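Local coordinates for glyoxalase family protein, putative (Bacillus anthracis, PDB 2QQZ) that is of unknown function but belongs to the glyoxalase/bleomycin resistance protein/dioxygenase superfamily, whose members often act on small molecules at a metal site, at residues I98-H101 against I107-Y110; G50-C55 against E59-V64; A28-G31 against G35-E38. All coordinates share one frame; numbering follows the deposited sequence. Where two conformers were deposited one is given.

Interaction 1. Residues I98-H101 against I107-Y110; sequences IDDH and IRFY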
loop_
_atom_site.group_PDB
_atom_site.type_symbol
_atom_site.label_atom_id
_atom_site.label_comp_id
_atom_site.label_asym_id
_atom_site.label_seq_id
_atom_site.Cartn_x
_atom_site.Cartn_y
_atom_site.Cartn_z
ATOM N N ILE A 98 14.612 -7.608 9.260
ATOM C CA ILE A 98 14.991 -6.491 10.090
ATOM C C ILE A 98 13.848 -6.239 11.054
ATOM O O ILE A 98 12.799 -5.718 10.671
ATOM C CB ILE A 98 15.289 -5.204 9.272
ATOM C CG1 ILE A 98 16.453 -5.444 8.299
ATOM C CG2 ILE A 98 15.590 -4.001 10.233
ATOM C CD1 ILE A 98 16.699 -4.299 7.395
ATOM N N ASP A 99 14.070 -6.602 12.315
ATOM C CA ASP A 99 13.044 -6.495 13.362
ATOM C C ASP A 99 12.800 -5.019 13.674
ATOM O O ASP A 99 13.666 -4.172 13.414
ATOM C CB ASP A 99 13.480 -7.256 14.616
ATOM C CG ASP A 99 13.416 -8.764 14.434
ATOM O OD1 ASP A 99 12.384 -9.321 13.988
ATOM O OD2 ASP A 99 14.432 -9.423 14.762
ATOM N N ASP A 100 11.619 -4.706 14.205
ATOM C CA ASP A 100 11.337 -3.360 14.666
ATOM C C ASP A 100 10.558 -3.389 15.986
ATOM O O ASP A 100 9.500 -4.027 16.073
ATOM C CB ASP A 100 10.531 -2.596 13.626
ATOM C CG ASP A 100 10.383 -1.148 13.995
ATOM O OD1 ASP A 100 9.682 -0.831 14.993
ATOM O OD2 ASP A 100 11.015 -0.347 13.298
ATOM N N HIS A 101 11.087 -2.727 17.013
ATOM C CA HIS A 101 10.516 -2.824 18.330
ATOM C C HIS A 101 9.893 -1.538 18.806
ATOM O O HIS A 101 9.600 -1.429 19.982
ATOM C CB HIS A 101 11.600 -3.288 19.339
ATOM C CG HIS A 101 12.241 -4.574 18.937
ATOM N ND1 HIS A 101 11.647 -5.794 19.158
ATOM C CD2 HIS A 101 13.385 -4.832 18.263
ATOM C CE1 HIS A 101 12.403 -6.750 18.653
ATOM N NE2 HIS A 101 13.467 -6.195 18.109
ATOM N N ILE A 107 4.148 -6.915 16.982
ATOM C CA ILE A 107 5.387 -7.531 16.578
ATOM C C ILE A 107 5.491 -7.260 15.109
ATOM O O ILE A 107 4.503 -7.403 14.365
ATOM C CB ILE A 107 5.354 -9.071 16.828
ATOM C CG1 ILE A 107 5.152 -9.325 18.323
ATOM C CG2 ILE A 107 6.634 -9.773 16.279
ATOM C CD1 ILE A 107 4.986 -10.809 18.728
ATOM N N ARG A 108 6.674 -6.900 14.643
ATOM C CA ARG A 108 6.785 -6.626 13.221
ATOM C C ARG A 108 8.212 -6.607 12.746
ATOM O O ARG A 108 9.152 -6.443 13.526
ATOM C CB ARG A 108 6.115 -5.296 12.920
ATOM C CG ARG A 108 6.859 -4.112 13.458
ATOM C CD ARG A 108 6.090 -2.889 13.137
ATOM N NE ARG A 108 6.776 -1.764 13.796
ATOM C CZ ARG A 108 6.555 -0.472 13.552
ATOM N NH1 ARG A 108 5.641 -0.091 12.660
ATOM N NH2 ARG A 108 7.243 0.427 14.235
ATOM N N PHE A 109 8.381 -6.751 11.450
ATOM C CA PHE A 109 9.718 -6.764 10.866
ATOM C C PHE A 109 9.626 -6.432 9.380
ATOM O O PHE A 109 8.529 -6.560 8.755
ATOM C CB PHE A 109 10.411 -8.118 11.090
ATOM C CG PHE A 109 9.773 -9.290 10.370
ATOM C CD1 PHE A 109 10.151 -9.612 9.070
ATOM C CD2 PHE A 109 8.814 -10.076 10.997
ATOM C CE1 PHE A 109 9.606 -10.699 8.423
ATOM C CE2 PHE A 109 8.227 -11.176 10.348
ATOM C CZ PHE A 109 8.601 -11.477 9.065
ATOM N N TYR A 110 10.767 -6.042 8.801
ATOM C CA TYR A 110 10.817 -5.669 7.386
ATOM C C TYR A 110 11.673 -6.674 6.669
ATOM O O TYR A 110 12.601 -7.239 7.239
ATOM C CB TYR A 110 11.454 -4.300 7.205
ATOM C CG TYR A 110 10.902 -3.239 8.094
ATOM C CD1 TYR A 110 9.570 -2.843 7.976
ATOM C CD2 TYR A 110 11.712 -2.569 9.009
ATOM C CE1 TYR A 110 9.035 -1.852 8.783
ATOM C CE2 TYR A 110 11.179 -1.537 9.818
ATOM C CZ TYR A 110 9.846 -1.213 9.707
ATOM O OH TYR A 110 9.256 -0.204 10.467
HETATM O O HOH W 1 7.138 -2.737 16.923
HETATM O O HOH W 2 8.837 -6.729 16.707
#

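Interaction 2. Residues G50-C55 against E59-V64; sequences GCWFKC and EIHIGV. With SO4 (sulfate ion), chain C.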
loop_
_atom_site.group_PDB
_atom_site.type_symbol
_atom_site.label_atom_id
_atom_site.label_comp_id
_atom_site.label_asym_id
_atom_site.label_seq_id
_atom_site.Cartn_x
_atom_site.Cartn_y
_atom_site.Cartn_z
ATOM N N GLY A 50 4.377 -8.083 -15.439
ATOM C CA GLY A 50 4.180 -7.964 -14.010
ATOM C C GLY A 50 3.277 -9.100 -13.574
ATOM O O GLY A 50 2.898 -9.940 -14.392
ATOM N N CYS A 51 2.969 -9.160 -12.288
ATOM C CA CYS A 51 2.114 -10.186 -11.730
ATOM C C CYS A 51 1.340 -9.705 -10.525
ATOM O O CYS A 51 1.692 -8.694 -9.909
ATOM C CB CYS A 51 2.862 -11.487 -11.437
ATOM S SG CYS A 51 4.607 -11.404 -11.232
ATOM N N TRP A 52 0.266 -10.443 -10.209
ATOM C CA TRP A 52 -0.655 -10.119 -9.132
ATOM C C TRP A 52 -0.683 -11.279 -8.167
ATOM O O TRP A 52 -0.636 -12.429 -8.592
ATOM C CB TRP A 52 -2.069 -9.930 -9.692
ATOM C CG TRP A 52 -2.246 -8.643 -10.511
ATOM C CD1 TRP A 52 -1.255 -7.821 -10.967
ATOM C CD2 TRP A 52 -3.495 -8.050 -10.938
ATOM N NE1 TRP A 52 -1.789 -6.741 -11.634
ATOM C CE2 TRP A 52 -3.160 -6.872 -11.681
ATOM C CE3 TRP A 52 -4.861 -8.433 -10.818
ATOM C CZ2 TRP A 52 -4.146 -6.028 -12.280
ATOM C CZ3 TRP A 52 -5.848 -7.596 -11.394
ATOM C CH2 TRP A 52 -5.479 -6.407 -12.115
ATOM N N PHE A 53 -0.779 -10.968 -6.877
ATOM C CA PHE A 53 -0.789 -12.007 -5.840
ATOM C C PHE A 53 -1.913 -11.652 -4.886
ATOM O O PHE A 53 -2.187 -10.484 -4.687
ATOM C CB PHE A 53 0.552 -12.143 -5.114
ATOM C CG PHE A 53 1.679 -12.474 -6.028
ATOM C CD1 PHE A 53 2.018 -13.796 -6.280
ATOM C CD2 PHE A 53 2.369 -11.457 -6.694
ATOM C CE1 PHE A 53 3.035 -14.110 -7.167
ATOM C CE2 PHE A 53 3.388 -11.754 -7.598
ATOM C CZ PHE A 53 3.725 -13.079 -7.827
ATOM N N LYS A 54 -2.608 -12.670 -4.383
ATOM C CA LYS A 54 -3.694 -12.508 -3.428
ATOM C C LYS A 54 -3.173 -12.444 -1.986
ATOM O O LYS A 54 -2.341 -13.257 -1.618
ATOM C CB LYS A 54 -4.595 -13.747 -3.573
ATOM C CG LYS A 54 -5.841 -13.714 -2.728
ATOM C CD LYS A 54 -6.606 -15.052 -2.767
ATOM C CE LYS A 54 -7.562 -15.086 -1.584
ATOM N NZ LYS A 54 -8.614 -14.042 -1.806
ATOM N N CYS A 55 -3.649 -11.486 -1.181
ATOM C CA CYS A 55 -3.475 -11.513 0.291
ATOM C C CYS A 55 -4.805 -11.238 0.998
ATOM O O CYS A 55 -5.235 -10.064 1.100
ATOM C CB CYS A 55 -2.404 -10.511 0.756
ATOM S SG CYS A 55 -2.388 -8.929 -0.093
ATOM N N GLU A 59 -5.007 -7.521 -2.683
ATOM C CA GLU A 59 -4.038 -7.995 -3.677
ATOM C C GLU A 59 -2.777 -7.143 -3.635
ATOM O O GLU A 59 -2.796 -6.024 -3.176
ATOM C CB GLU A 59 -4.608 -7.904 -5.110
ATOM C CG GLU A 59 -5.957 -8.578 -5.188
ATOM C CD GLU A 59 -6.711 -8.376 -6.500
ATOM O OE1 GLU A 59 -6.430 -7.460 -7.334
ATOM O OE2 GLU A 59 -7.651 -9.178 -6.691
ATOM N N ILE A 60 -1.680 -7.700 -4.127
ATOM C CA ILE A 60 -0.489 -6.900 -4.373
ATOM C C ILE A 60 -0.238 -7.026 -5.878
ATOM O O ILE A 60 -0.277 -8.123 -6.395
ATOM C CB ILE A 60 0.743 -7.344 -3.483
ATOM C CG1 ILE A 60 1.931 -6.388 -3.705
ATOM C CG2 ILE A 60 1.172 -8.789 -3.764
ATOM C CD1 ILE A 60 3.131 -6.712 -2.864
ATOM N N HIS A 61 -0.047 -5.904 -6.574
ATOM C CA HIS A 61 0.150 -5.916 -7.986
ATOM C C HIS A 61 1.615 -5.498 -8.200
ATOM O O HIS A 61 2.030 -4.398 -7.838
ATOM C CB HIS A 61 -0.773 -4.952 -8.759
ATOM C CG HIS A 61 -2.229 -5.259 -8.638
ATOM N ND1 HIS A 61 -3.182 -4.579 -9.368
ATOM C CD2 HIS A 61 -2.886 -6.261 -7.998
ATOM C CE1 HIS A 61 -4.372 -5.077 -9.087
ATOM N NE2 HIS A 61 -4.220 -6.110 -8.276
ATOM N N ILE A 62 2.397 -6.391 -8.787
ATOM C CA ILE A 62 3.802 -6.050 -9.143
ATOM C C ILE A 62 3.746 -5.509 -10.556
ATOM O O ILE A 62 3.442 -6.255 -11.517
ATOM C CB ILE A 62 4.741 -7.278 -9.036
ATOM C CG1 ILE A 62 4.603 -8.000 -7.666
ATOM C CG2 ILE A 62 6.158 -6.828 -9.365
ATOM C CD1 ILE A 62 4.826 -6.992 -6.478
ATOM N N GLY A 63 4.014 -4.201 -10.693
ATOM C CA GLY A 63 3.933 -3.513 -11.966
ATOM C C GLY A 63 5.323 -3.144 -12.460
ATOM O O GLY A 63 6.186 -2.627 -11.697
ATOM N N VAL A 64 5.528 -3.396 -13.745
ATOM C CA VAL A 64 6.806 -3.231 -14.428
ATOM C C VAL A 64 7.043 -1.740 -14.651
ATOM O O VAL A 64 6.115 -1.006 -15.085
ATOM C CB VAL A 64 6.804 -4.003 -15.781
ATOM C CG1 VAL A 64 7.753 -3.382 -16.730
ATOM C CG2 VAL A 64 7.239 -5.411 -15.556
HETATM S S SO4 C . -0.971 -3.325 -13.827
HETATM O O1 SO4 C . -1.713 -4.109 -12.823
HETATM O O2 SO4 C . -0.958 -3.952 -15.166
HETATM O O3 SO4 C . 0.414 -3.230 -13.340
HETATM O O4 SO4 C . -1.590 -2.012 -13.964
HETATM O O HOH W 3 1.016 -5.932 -12.516
#

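Interaction 3. Residues A28-G31 against G35-E38; sequences AFYG and GMEE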
loop_
_atom_site.group_PDB
_atom_site.type_symbol
_atom_site.label_atom_id
_atom_site.label_comp_id
_atom_site.label_asym_id
_atom_site.label_seq_id
_atom_site.Cartn_x
_atom_site.Cartn_y
_atom_site.Cartn_z
ATOM N N ALA A 28 9.050 -16.069 -7.602
ATOM C CA ALA A 28 9.889 -16.776 -6.647
ATOM C C ALA A 28 9.756 -16.195 -5.218
ATOM O O ALA A 28 9.714 -16.952 -4.230
ATOM C CB ALA A 28 11.362 -16.833 -7.123
ATOM N N PHE A 29 9.641 -14.873 -5.095
ATOM C CA PHE A 29 9.607 -14.275 -3.788
ATOM C C PHE A 29 8.181 -14.142 -3.224
ATOM O O PHE A 29 7.874 -14.733 -2.165
ATOM C CB PHE A 29 10.319 -12.920 -3.784
ATOM C CG PHE A 29 10.280 -12.224 -2.446
ATOM C CD1 PHE A 29 11.258 -12.499 -1.464
ATOM C CD2 PHE A 29 9.280 -11.296 -2.174
ATOM C CE1 PHE A 29 11.232 -11.826 -0.242
ATOM C CE2 PHE A 29 9.252 -10.616 -0.954
ATOM C CZ PHE A 29 10.235 -10.904 0.007
ATOM N N TYR A 30 7.306 -13.435 -3.943
ATOM C CA TYR A 30 5.956 -13.195 -3.457
ATOM C C TYR A 30 5.118 -14.459 -3.369
ATOM O O TYR A 30 4.299 -14.624 -2.433
ATOM C CB TYR A 30 5.257 -12.107 -4.306
ATOM C CG TYR A 30 5.785 -10.742 -4.009
ATOM C CD1 TYR A 30 5.376 -10.035 -2.858
ATOM C CD2 TYR A 30 6.712 -10.145 -4.867
ATOM C CE1 TYR A 30 5.894 -8.769 -2.571
ATOM C CE2 TYR A 30 7.249 -8.880 -4.582
ATOM C CZ TYR A 30 6.833 -8.200 -3.422
ATOM O OH TYR A 30 7.317 -6.928 -3.137
ATOM N N GLY A 31 5.348 -15.352 -4.334
ATOM C CA GLY A 31 4.622 -16.582 -4.445
ATOM C C GLY A 31 5.284 -17.674 -3.637
ATOM O O GLY A 31 4.702 -18.145 -2.655
ATOM N N GLY A 35 4.740 -17.107 0.198
ATOM C CA GLY A 35 3.599 -17.990 0.079
ATOM C C GLY A 35 2.288 -17.397 -0.426
ATOM O O GLY A 35 1.254 -17.982 -0.181
HETATM N N MSE A 36 2.293 -16.260 -1.128
HETATM C CA MSE A 36 1.045 -15.686 -1.599
HETATM C C MSE A 36 0.605 -16.411 -2.872
HETATM O O MSE A 36 1.442 -16.940 -3.625
HETATM C CB MSE A 36 1.182 -14.190 -1.897
HETATM C CG MSE A 36 1.425 -13.332 -0.681
HETATM SE SE MSE A 36 1.703 -11.514 -1.215
HETATM C CE MSE A 36 0.029 -11.014 -0.581
ATOM N N GLU A 37 -0.706 -16.447 -3.099
ATOM C CA GLU A 37 -1.288 -17.100 -4.282
ATOM C C GLU A 37 -1.280 -16.167 -5.511
ATOM O O GLU A 37 -1.899 -15.100 -5.482
ATOM C CB GLU A 37 -2.732 -17.545 -3.955
ATOM C CG GLU A 37 -3.398 -18.287 -5.067
ATOM C CD GLU A 37 -4.838 -18.685 -4.709
ATOM O OE1 GLU A 37 -5.639 -17.777 -4.386
ATOM O OE2 GLU A 37 -5.170 -19.895 -4.712
ATOM N N GLU A 38 -0.608 -16.570 -6.584
ATOM C CA GLU A 38 -0.671 -15.811 -7.841
ATOM C C GLU A 38 -2.090 -15.791 -8.484
ATOM O O GLU A 38 -2.790 -16.789 -8.531
ATOM C CB GLU A 38 0.396 -16.236 -8.848
ATOM C CG GLU A 38 0.432 -15.209 -9.988
ATOM C CD GLU A 38 1.456 -15.422 -11.062
ATOM O OE1 GLU A 38 2.327 -16.316 -10.919
ATOM O OE2 GLU A 38 1.395 -14.624 -12.042
#

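Interaction 1. Residues I98-H101 against I107-Y110
R108 and D100 form a salt bridge across the strand pair: NH2 of R108 donates to OD1 of D100 at 2.8 Å, and R108 NE adds a second, weak bond to the same oxygen. The two side chains run side by side and point the same way; the carboxylate and guanidinium planes stand 83° apart, and OD1 is met from above the carboxylate plane. With CG of D100 on the far side from the main-chain N (chi1 -172°), the carboxylate swings along to the R108 guanidinium and the Y110 hydroxyl. A102 N also donates to OD1, so two firm N-H donors and one weak one converge on this oxygen. Two waters reinforce the link: one is held between D100 O and R108 N, the other donates to D100 O and takes a weak bond from R108 NE.

The backbones meet as an antiparallel hairpin, joining edge strand 98-100 to strand 106-112 in the C-terminal half of the glyoxalase-type fold. I98 and Y110 make a hydrogen-bonded pair, with I98 N to Y110 O at 2.9 Å and Y110 N to I98 O at 2.8 Å. Beyond it, D99 and F109 form a non-hydrogen-bonded pair whose CA atoms are 4.2 Å apart.

On the face of I98, the Y110 ring crosses the aspartate at an angle, with its OH 3.3 Å from D100 OD2 and over the centre of the guanidinium of R108. CG2 of I98 touches CD2 of Y110 at 4.3 Å, while R118 makes a cation-pi contact with the tyrosine. D99 and F109 occupy the other face: OD1 of D99, salt-bridged to K87, passes 3.7 Å from F109 CB, and the phenylalanine ring turns toward helix 83-92, where it packs on I83 and F86.

Interaction 2. Residues G50-C55 against E59-V64
C51-C55 and E59-V64 run antiparallel, their axes 4.7 Å apart at closest, and backbone hydrogen bonds tie C51 to I62 and F53 to I60 in both directions, the shortest from I62 N to C51 O at 2.7 Å. At the non-hydrogen-bonded pair between them, W52 and H61 stack face to face: the five-membered ring of the tryptophan and the imidazole are 7° from parallel, with centroids 3.4 Å apart. Both side chains keep CG anti to the carbonyl carbon, a shared torsion that helps bring the rings into overlap.

E59 fixes the rotation of the imidazole, for H61 NE2 donates almost straight (170°) to E59 OE1 at 2.8 Å and in the plane of its own ring. Beyond the tryptophan edge, W52 NE1 donates at 2.9 Å to O1 of a sulfate ion, probably from the crystallisation liquor. K41 and R48 also hold this ion, and a water links its O3 to I62 O.

Across the other face, F53 CB packs against CG2 of I60 in the conformer given, and CG1 of I62 comes to the edge of the phenyl ring; Y30 of helix 23-33 packs on both isoleucines. Stacked also on H13, H61 lies near R103 of the second subunit, an arrangement consistent with the concave, polar pocket that the curved βαβββ sheet forms in the glyoxalase fold.

Interaction 3. Residues A28-G31 against G35-E38
M36 leaves its backbone with CG anti to the carbonyl carbon (chi1 -67°) and runs extended through chi2, which brings its selenium to the edge of the Y30 ring, near the ring plane and 4.3 Å from CD1; the bend at chi3 then turns only the terminal CE. The residue is selenomethionine. Y30, with chi1 -74°, presents that edge while its hydroxyl reaches away to hydrogen-bond D113; CD2 of F29, the preceding residue in the helix, lies over the centre of one face of the tyrosine ring.

The backbone makes the firmer link. M36 N donates to Y30 O at 2.9 Å, in the carbonyl plane, and the methylene carbons CB and CG of M36 pack against this same oxygen. Here the chain passes from helix 23-33 into edge strand 37-39, the helix-to-strand connection of the N-terminal half of the glyoxalase-type fold. G35 is the first residue to leave helical geometry, and its positive phi (87°), which suits a glycine, turns the backbone so that M36 can fold back onto the last turn of helix 23-33.

The backbones come close at the turn. G35 CA comes within 3.0 Å of G31 O in a CA-H...O contact, and a straighter one runs from G31 CA to M36 O at 3.3 Å. The M36 side chain also packs on I8 of the second subunit, while E38 forms a salt bridge with R27 of the helix.

Along the chain interaction 3 comes first, then interaction 2, then interaction 1. The first two are close neighbours, with centres about 9 Å apart, and both reach the same four-stranded sheet, interaction 3 through strand 37-39, which lies beside strand 51-55; K54 N probably donates to E37 O at 2.8 Å. Interaction 1 belongs to a second sheet of the same 1-4-3-2 strand order, about 23 Å centre to centre from interaction 2 and on the opposite side of the chain's centre. Two sheets built to one plan thus sit in series, as expected for the glyoxalase fold. Interactions 2 and 3 also touch the second subunit, which therefore packs against this half.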